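Local coordinates for EchA16_2 (Mycobacterium avium subsp. paratuberculosis, PDB 3QYR), which probably catalyses the reversible hydration of trans-2-enoyl-CoA thioesters to 3-hydroxyacyl-CoA, as an enoyl-CoA hydratase of the crotonase family, at residues Ile57-Asp62 with Gln181-Ala186; Asp46-Asp51 with Ala89-Val94; Val53-Ile58 with Pro93-Ile98. All coordinates share one frame; numbering follows the deposited sequence.

Contact 1. Residues Ile57-Asp62 with Gln181-Ala186; sequences IITGAD and QLLGAA
Ile57 CD1 meets the methyl of Ala186, 3.8 Å from its CB, the closest approach between strand 57-60 and the first turns of helix 182-195. Ile57 CG1 stands anti to the carbonyl carbon (chi1 -70°) and the chain is extended at chi2, which carries CD1 out to the helix, while the other branch, CG2, turns to Leu183 at 4.4 Å from its CD2. The exposed Leu183 rests only loosely here, Thr59 CG2 lying 4.4 Å from its CD2 as well. Leu182 reaches Thr59 with CD2, which stops 4.4 Å from OG1; that hydroxyl is satisfied by Ala97 O on the neighbouring strand, and the leucine methyl need not supply a partner. Further out, Leu182 also packs on Ala97, and Ile57 on Val18 and Thr20 of strand 18-23. Strand 57-60 and helix residues 182-186 run almost antiparallel, at 170°, with their axes 10.4 Å apart, and the small Ala186 lets the backbones come nearest at Ile57, 7.2 Å between the two CA atoms. Aliphatic groups do the touching, and the one hydroxyl among them is engaged within the sheet, consistent with a largely hydrophobic attachment of the helix.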
loop_
_atom_site.group_PDB
_atom_site.type_symbol
_atom_site.label_atom_id
_atom_site.label_comp_id
_atom_site.label_asym_id
_atom_site.label_seq_id
_atom_site.Cartn_x
_atom_site.Cartn_y
_atom_site.Cartn_z
ATOM N N ILE A 57 13.165 26.559 13.248
ATOM C CA ILE A 57 11.938 27.318 13.053
ATOM C C ILE A 57 12.086 28.027 11.720
ATOM O O ILE A 57 13.091 28.678 11.519
ATOM C CB ILE A 57 11.730 28.419 14.142
ATOM C CG1 ILE A 57 11.409 27.805 15.507
ATOM C CG2 ILE A 57 10.624 29.406 13.723
ATOM C CD1 ILE A 57 11.325 28.829 16.660
ATOM N N ILE A 58 11.102 27.928 10.822
ATOM C CA ILE A 58 11.153 28.707 9.596
ATOM C C ILE A 58 10.035 29.720 9.624
ATOM O O ILE A 58 8.977 29.456 10.179
ATOM C CB ILE A 58 11.139 27.850 8.293
ATOM C CG1 ILE A 58 9.755 27.283 7.956
ATOM C CG2 ILE A 58 12.232 26.747 8.355
ATOM C CD1 ILE A 58 9.756 26.490 6.584
ATOM N N THR A 59 10.310 30.908 9.091
ATOM C CA THR A 59 9.352 32.008 9.087
ATOM C C THR A 59 9.766 32.957 7.988
ATOM O O THR A 59 10.800 32.726 7.329
ATOM C CB THR A 59 9.310 32.764 10.454
ATOM O OG1 THR A 59 8.158 33.622 10.500
ATOM C CG2 THR A 59 10.566 33.576 10.676
ATOM N N GLY A 60 8.974 34.016 7.811
ATOM C CA GLY A 60 9.242 35.035 6.791
ATOM C C GLY A 60 9.276 36.462 7.307
ATOM O O GLY A 60 8.701 36.785 8.362
ATOM N N ALA A 61 9.934 37.324 6.534
ATOM C CA ALA A 61 10.010 38.752 6.851
ATOM C C ALA A 61 8.663 39.378 6.480
ATOM O O ALA A 61 8.175 39.211 5.353
ATOM C CB ALA A 61 11.129 39.389 6.088
ATOM N N ASP A 62 8.058 40.096 7.422
ATOM C CA ASP A 62 6.722 40.667 7.201
ATOM C C ASP A 62 6.685 41.464 5.896
ATOM O O ASP A 62 7.709 42.030 5.498
ATOM C CB ASP A 62 6.291 41.527 8.404
ATOM C CG ASP A 62 5.769 40.677 9.577
ATOM O OD1 ASP A 62 5.646 39.428 9.442
ATOM O OD2 ASP A 62 5.468 41.253 10.650
ATOM N N GLN A 181 2.794 38.001 18.817
ATOM C CA GLN A 181 3.153 36.849 19.635
ATOM C C GLN A 181 3.714 35.679 18.796
ATOM O O GLN A 181 4.126 34.664 19.367
ATOM C CB GLN A 181 1.936 36.365 20.430
ATOM C CG GLN A 181 1.333 37.395 21.430
ATOM C CD GLN A 181 0.135 36.819 22.225
ATOM O OE1 GLN A 181 0.121 35.620 22.543
ATOM N NE2 GLN A 181 -0.868 37.659 22.527
ATOM N N LEU A 182 3.751 35.822 17.463
ATOM C CA LEU A 182 4.014 34.660 16.602
ATOM C C LEU A 182 5.305 33.933 16.962
ATOM O O LEU A 182 5.284 32.721 17.206
ATOM C CB LEU A 182 4.018 35.016 15.118
ATOM C CG LEU A 182 4.395 33.856 14.174
ATOM C CD1 LEU A 182 3.458 32.671 14.304
ATOM C CD2 LEU A 182 4.444 34.320 12.719
ATOM N N LEU A 183 6.430 34.650 16.999
ATOM C CA LEU A 183 7.692 33.989 17.277
ATOM C C LEU A 183 7.769 33.493 18.718
ATOM O O LEU A 183 8.292 32.407 18.972
ATOM C CB LEU A 183 8.875 34.876 16.903
ATOM C CG LEU A 183 9.127 34.822 15.382
ATOM C CD1 LEU A 183 10.249 35.730 15.009
ATOM C CD2 LEU A 183 9.455 33.434 14.925
ATOM N N GLY A 184 7.214 34.264 19.652
ATOM C CA GLY A 184 7.070 33.826 21.033
ATOM C C GLY A 184 6.424 32.450 21.145
ATOM O O GLY A 184 6.830 31.621 21.953
ATOM N N ALA A 185 5.423 32.198 20.315
ATOM C CA ALA A 185 4.662 30.962 20.414
ATOM C C ALA A 185 5.462 29.792 19.785
ATOM O O ALA A 185 5.445 28.666 20.308
ATOM C CB ALA A 185 3.279 31.138 19.810
ATOM N N ALA A 186 6.198 30.074 18.718
ATOM C CA ALA A 186 7.052 29.078 18.095
ATOM C C ALA A 186 8.244 28.680 18.994
ATOM O O ALA A 186 8.579 27.500 19.112
ATOM C CB ALA A 186 7.565 29.611 16.740
#

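Contact 2. Residues Asp46-Asp51 with Ala89-Val94; sequences DAETDD and ALTKPV
Glu48 and Lys92 bind across this contact in opposite senses, the carboxylate taking N-H and hydroxyl donors from the loop while the ammonium group donates to carbonyls at the end of helix 34-49, to Val53 O and to a water. Glu48 OE1 accepts Thr91 N at 2.7 Å, met from 44° above the carboxylate plane, and has a weak second donor in Lys92 N. Its partner oxygen OE2 receives the hydroxyl of Thr91, OG1 lying 2.5 Å away, a very short bond whose exact length is doubtful. The carboxylate gets there because the Glu48 chain bends at chi2 (68°), its CB sliding past Leu90 CD2. The Lys92 side chain is fully extended beyond CG and runs up to the last turn of the helix. There NZ donates to Ala47 O at 2.7 Å, in the carbonyl plane, and more weakly to Glu48 O. The water accepts from Lys92 NZ at 2.9 Å and donates to Asp51 OD1 at 3.0 Å, a bridge between two charged groups that do not touch. Asp50 is occupied apart from this, with Asp52 N and a salt bridge to Arg19. The lysine ammonium lies among the carbonyls of the helix's last turn, which should suit the negative end of the helix dipole, and it fastens helix 34-49 to the loop that leads into strand 94-98 of the crotonase core.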
loop_
_atom_site.group_PDB
_atom_site.type_symbol
_atom_site.label_atom_id
_atom_site.label_comp_id
_atom_site.label_asym_id
_atom_site.label_seq_id
_atom_site.Cartn_x
_atom_site.Cartn_y
_atom_site.Cartn_z
ATOM N N ASP A 46 22.337 21.808 6.459
ATOM C CA ASP A 46 23.329 22.093 7.493
ATOM C C ASP A 46 22.794 21.869 8.920
ATOM O O ASP A 46 23.483 21.290 9.751
ATOM C CB ASP A 46 23.851 23.549 7.351
ATOM C CG ASP A 46 24.595 23.782 6.028
ATOM O OD1 ASP A 46 24.963 22.776 5.387
ATOM O OD2 ASP A 46 24.812 24.957 5.616
ATOM N N ALA A 47 21.569 22.331 9.184
ATOM C CA ALA A 47 20.972 22.226 10.505
ATOM C C ALA A 47 20.918 20.777 11.001
ATOM O O ALA A 47 21.147 20.487 12.187
ATOM C CB ALA A 47 19.610 22.839 10.516
ATOM N N GLU A 48 20.628 19.857 10.100
ATOM C CA GLU A 48 20.626 18.449 10.481
ATOM C C GLU A 48 22.013 17.994 10.955
ATOM O O GLU A 48 22.097 17.215 11.885
ATOM C CB GLU A 48 20.143 17.563 9.331
ATOM C CG GLU A 48 20.050 16.048 9.649
ATOM C CD GLU A 48 18.970 15.672 10.659
ATOM O OE1 GLU A 48 18.035 16.455 10.903
ATOM O OE2 GLU A 48 19.050 14.553 11.204
ATOM N N THR A 49 23.087 18.473 10.329
ATOM C CA THR A 49 24.426 18.042 10.719
ATOM C C THR A 49 25.037 18.909 11.838
ATOM O O THR A 49 26.046 18.560 12.401
ATOM C CB THR A 49 25.421 17.937 9.472
ATOM O OG1 THR A 49 25.403 19.142 8.691
ATOM C CG2 THR A 49 25.051 16.779 8.561
ATOM N N ASP A 50 24.432 20.039 12.171
ATOM C CA ASP A 50 25.026 20.920 13.182
ATOM C C ASP A 50 24.660 20.486 14.603
ATOM O O ASP A 50 23.481 20.465 14.992
ATOM C CB ASP A 50 24.598 22.353 12.946
ATOM C CG ASP A 50 25.413 23.353 13.746
ATOM O OD1 ASP A 50 25.743 23.114 14.929
ATOM O OD2 ASP A 50 25.668 24.425 13.172
ATOM N N ASP A 51 25.693 20.166 15.370
ATOM C CA ASP A 51 25.530 19.654 16.736
ATOM C C ASP A 51 25.044 20.736 17.735
ATOM O O ASP A 51 24.635 20.411 18.852
ATOM C CB ASP A 51 26.848 18.953 17.221
ATOM C CG ASP A 51 26.938 17.456 16.809
ATOM O OD1 ASP A 51 26.265 16.985 15.854
ATOM O OD2 ASP A 51 27.686 16.728 17.475
ATOM N N ALA A 89 15.996 15.151 3.988
ATOM C CA ALA A 89 15.707 14.237 5.069
ATOM C C ALA A 89 16.267 14.820 6.344
ATOM O O ALA A 89 17.480 14.899 6.508
ATOM C CB ALA A 89 16.339 12.878 4.801
ATOM N N LEU A 90 15.368 15.210 7.243
ATOM C CA LEU A 90 15.729 15.691 8.565
ATOM C C LEU A 90 15.176 14.792 9.668
ATOM O O LEU A 90 14.094 14.208 9.507
ATOM C CB LEU A 90 15.163 17.092 8.772
ATOM C CG LEU A 90 15.675 18.107 7.760
ATOM C CD1 LEU A 90 15.210 19.557 8.085
ATOM C CD2 LEU A 90 17.184 18.025 7.699
ATOM N N THR A 91 15.909 14.728 10.787
ATOM C CA THR A 91 15.457 14.055 12.014
ATOM C C THR A 91 15.166 15.054 13.141
ATOM O O THR A 91 14.734 14.645 14.215
ATOM C CB THR A 91 16.496 13.000 12.559
ATOM O OG1 THR A 91 17.665 13.673 13.075
ATOM C CG2 THR A 91 16.927 11.981 11.465
ATOM N N LYS A 92 15.403 16.343 12.909
ATOM C CA LYS A 92 15.066 17.383 13.874
ATOM C C LYS A 92 13.777 18.084 13.435
ATOM O O LYS A 92 13.550 18.289 12.250
ATOM C CB LYS A 92 16.214 18.388 13.984
ATOM C CG LYS A 92 17.542 17.752 14.408
ATOM C CD LYS A 92 18.724 18.705 14.288
ATOM C CE LYS A 92 20.068 18.010 14.578
ATOM N NZ LYS A 92 21.275 18.868 14.300
ATOM N N PRO A 93 12.903 18.425 14.387
ATOM C CA PRO A 93 11.635 18.992 14.039
ATOM C C PRO A 93 11.792 20.396 13.461
ATOM O O PRO A 93 12.722 21.098 13.831
ATOM C CB PRO A 93 10.897 19.044 15.368
ATOM C CG PRO A 93 11.914 19.059 16.349
ATOM C CD PRO A 93 13.061 18.312 15.832
ATOM N N VAL A 94 10.906 20.747 12.521
ATOM C CA VAL A 94 10.880 22.032 11.871
ATOM C C VAL A 94 9.480 22.583 12.109
ATOM O O VAL A 94 8.473 21.955 11.738
ATOM C CB VAL A 94 11.162 21.906 10.378
ATOM C CG1 VAL A 94 11.086 23.290 9.692
ATOM C CG2 VAL A 94 12.539 21.250 10.151
HETATM O O HOH W 1 23.462 17.074 14.734
#

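Contact 3. Residues Val53-Ile58 with Pro93-Ile98; sequences VDVVII and PVIGAI
Val56 and Val94 lie side by side and point the same way from paired parallel strands, Val94 CG2 4.1 Å from Val56 CB. One step on, Ile58 slants over Val94 on the same face, its CG2 3.9 Å from Val94 CG1. Ile58 CG1 sits between backbone N and carbonyl carbon (chi1 76°), which turns that branch over Gly96, where no side chain obstructs it. Leu44, Ala47 and Phe40 of helix 34-49 pack on this face. The other face carries Ile57, Ile95 and Ala97: Ile95 CD1 reaches obliquely back to Val55 CG1 at 3.9 Å, and Ile57 CG2 inclines forward to Ala97 CB. Helix 182-195 covers these residues, with Val189 on Ile95.

Strands 55-60 and 94-98 are the central parallel pair of the six-stranded sheet, the larger sheet in the beta-beta-alpha spiral of the crotonase fold. Their backbones are stitched by four bonds, alternating in direction: Val56 N to Pro93 O, Ile95 N to Val56 O at 2.9 Å, Ile58 N to Ile95 O, and Ala97 N to Ile58 O at 2.8 Å. The last is nearly straight at its carbonyl, 176°. CA-H groups of Val94 and Ile57 lean on Val56 O and Ile95 O, respectively. At the entry end the Pro93 ring crosses Val55 at about a right angle, CG 3.7 Å from Val55 CG2, and its CD lies 3.5 Å from Asp54 O. Pro93 also packs on Leu157 of a second subunit, while the Asp54 carboxylate turns to salt bridges with Arg17 and Arg202.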
loop_
_atom_site.group_PDB
_atom_site.type_symbol
_atom_site.label_atom_id
_atom_site.label_comp_id
_atom_site.label_asym_id
_atom_site.label_seq_id
_atom_site.Cartn_x
_atom_site.Cartn_y
_atom_site.Cartn_z
ATOM N N VAL A 53 22.264 22.476 17.139
ATOM C CA VAL A 53 20.860 22.692 16.803
ATOM C C VAL A 53 20.024 21.455 17.128
ATOM O O VAL A 53 20.346 20.353 16.685
ATOM C CB VAL A 53 20.707 22.999 15.299
ATOM C CG1 VAL A 53 19.264 23.163 14.933
ATOM C CG2 VAL A 53 21.506 24.219 14.906
ATOM N N ASP A 54 18.947 21.639 17.891
ATOM C CA ASP A 54 17.991 20.564 18.169
ATOM C C ASP A 54 16.683 20.773 17.439
ATOM O O ASP A 54 15.955 19.811 17.187
ATOM C CB ASP A 54 17.648 20.490 19.668
ATOM C CG ASP A 54 18.760 19.898 20.527
ATOM O OD1 ASP A 54 19.591 19.119 20.012
ATOM O OD2 ASP A 54 18.788 20.226 21.743
ATOM N N VAL A 55 16.339 22.034 17.180
ATOM C CA VAL A 55 15.044 22.396 16.600
ATOM C C VAL A 55 15.231 23.544 15.615
ATOM O O VAL A 55 16.084 24.415 15.843
ATOM C CB VAL A 55 14.057 22.798 17.688
ATOM C CG1 VAL A 55 12.839 23.595 17.085
ATOM C CG2 VAL A 55 13.584 21.549 18.431
ATOM N N VAL A 56 14.481 23.502 14.508
ATOM C CA VAL A 56 14.526 24.543 13.481
ATOM C C VAL A 56 13.163 25.235 13.403
ATOM O O VAL A 56 12.128 24.578 13.510
ATOM C CB VAL A 56 14.882 23.966 12.085
ATOM C CG1 VAL A 56 14.678 25.030 10.996
ATOM C CG2 VAL A 56 16.314 23.434 12.064
ATOM N N ILE A 57 13.165 26.559 13.248
ATOM C CA ILE A 57 11.938 27.318 13.053
ATOM C C ILE A 57 12.086 28.027 11.720
ATOM O O ILE A 57 13.091 28.678 11.519
ATOM C CB ILE A 57 11.730 28.419 14.142
ATOM C CG1 ILE A 57 11.409 27.805 15.507
ATOM C CG2 ILE A 57 10.624 29.406 13.723
ATOM C CD1 ILE A 57 11.325 28.829 16.660
ATOM N N ILE A 58 11.102 27.928 10.822
ATOM C CA ILE A 58 11.153 28.707 9.596
ATOM C C ILE A 58 10.035 29.720 9.624
ATOM O O ILE A 58 8.977 29.456 10.179
ATOM C CB ILE A 58 11.139 27.850 8.293
ATOM C CG1 ILE A 58 9.755 27.283 7.956
ATOM C CG2 ILE A 58 12.232 26.747 8.355
ATOM C CD1 ILE A 58 9.756 26.490 6.584
ATOM N N PRO A 93 12.903 18.425 14.387
ATOM C CA PRO A 93 11.635 18.992 14.039
ATOM C C PRO A 93 11.792 20.396 13.461
ATOM O O PRO A 93 12.722 21.098 13.831
ATOM C CB PRO A 93 10.897 19.044 15.368
ATOM C CG PRO A 93 11.914 19.059 16.349
ATOM C CD PRO A 93 13.061 18.312 15.832
ATOM N N VAL A 94 10.906 20.747 12.521
ATOM C CA VAL A 94 10.880 22.032 11.871
ATOM C C VAL A 94 9.480 22.583 12.109
ATOM O O VAL A 94 8.473 21.955 11.738
ATOM C CB VAL A 94 11.162 21.906 10.378
ATOM C CG1 VAL A 94 11.086 23.290 9.692
ATOM C CG2 VAL A 94 12.539 21.250 10.151
ATOM N N ILE A 95 9.436 23.734 12.787
ATOM C CA ILE A 95 8.204 24.412 13.131
ATOM C C ILE A 95 8.075 25.537 12.160
ATOM O O ILE A 95 9.001 26.325 12.030
ATOM C CB ILE A 95 8.314 25.023 14.510
ATOM C CG1 ILE A 95 8.508 23.933 15.563
ATOM C CG2 ILE A 95 7.089 25.922 14.800
ATOM C CD1 ILE A 95 9.051 24.465 16.891
ATOM N N GLY A 96 6.947 25.628 11.477
ATOM C CA GLY A 96 6.676 26.766 10.588
ATOM C C GLY A 96 5.917 27.866 11.327
ATOM O O GLY A 96 4.823 27.621 11.812
ATOM N N ALA A 97 6.512 29.054 11.447
ATOM C CA ALA A 97 5.814 30.212 12.010
ATOM C C ALA A 97 5.275 31.066 10.868
ATOM O O ALA A 97 6.002 31.842 10.271
ATOM C CB ALA A 97 6.741 31.028 12.878
ATOM N N ILE A 98 3.997 30.903 10.533
ATOM C CA ILE A 98 3.498 31.519 9.300
ATOM C C ILE A 98 3.006 32.901 9.666
ATOM O O ILE A 98 1.951 33.025 10.273
ATOM C CB ILE A 98 2.345 30.706 8.674
ATOM C CG1 ILE A 98 2.726 29.230 8.596
ATOM C CG2 ILE A 98 1.942 31.292 7.259
ATOM C CD1 ILE A 98 4.126 28.977 8.017
#

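How the contacts relate
From the N terminus, helix 34-49 leads through a short turn into strand 55-60, and the chain then returns through a long loop to residues 89-98. Contact 2 and contact 3 both close this loop; contact 3 starts and ends a few residues further along the chain, overlapping contact 2 at Pro93 and Val94. Contact 1 leaves from the same strand, closes a far longer loop to helix 182-195, and so crosses contact 2 in chain order. Contact 3 sits between the others: Ala186 O packs on Ile95 CD1 on the contact 1 side, and Lys92 CB on Asp54 O on the contact 2 side. Together they tie sheet to helices 34-49 and 182-195.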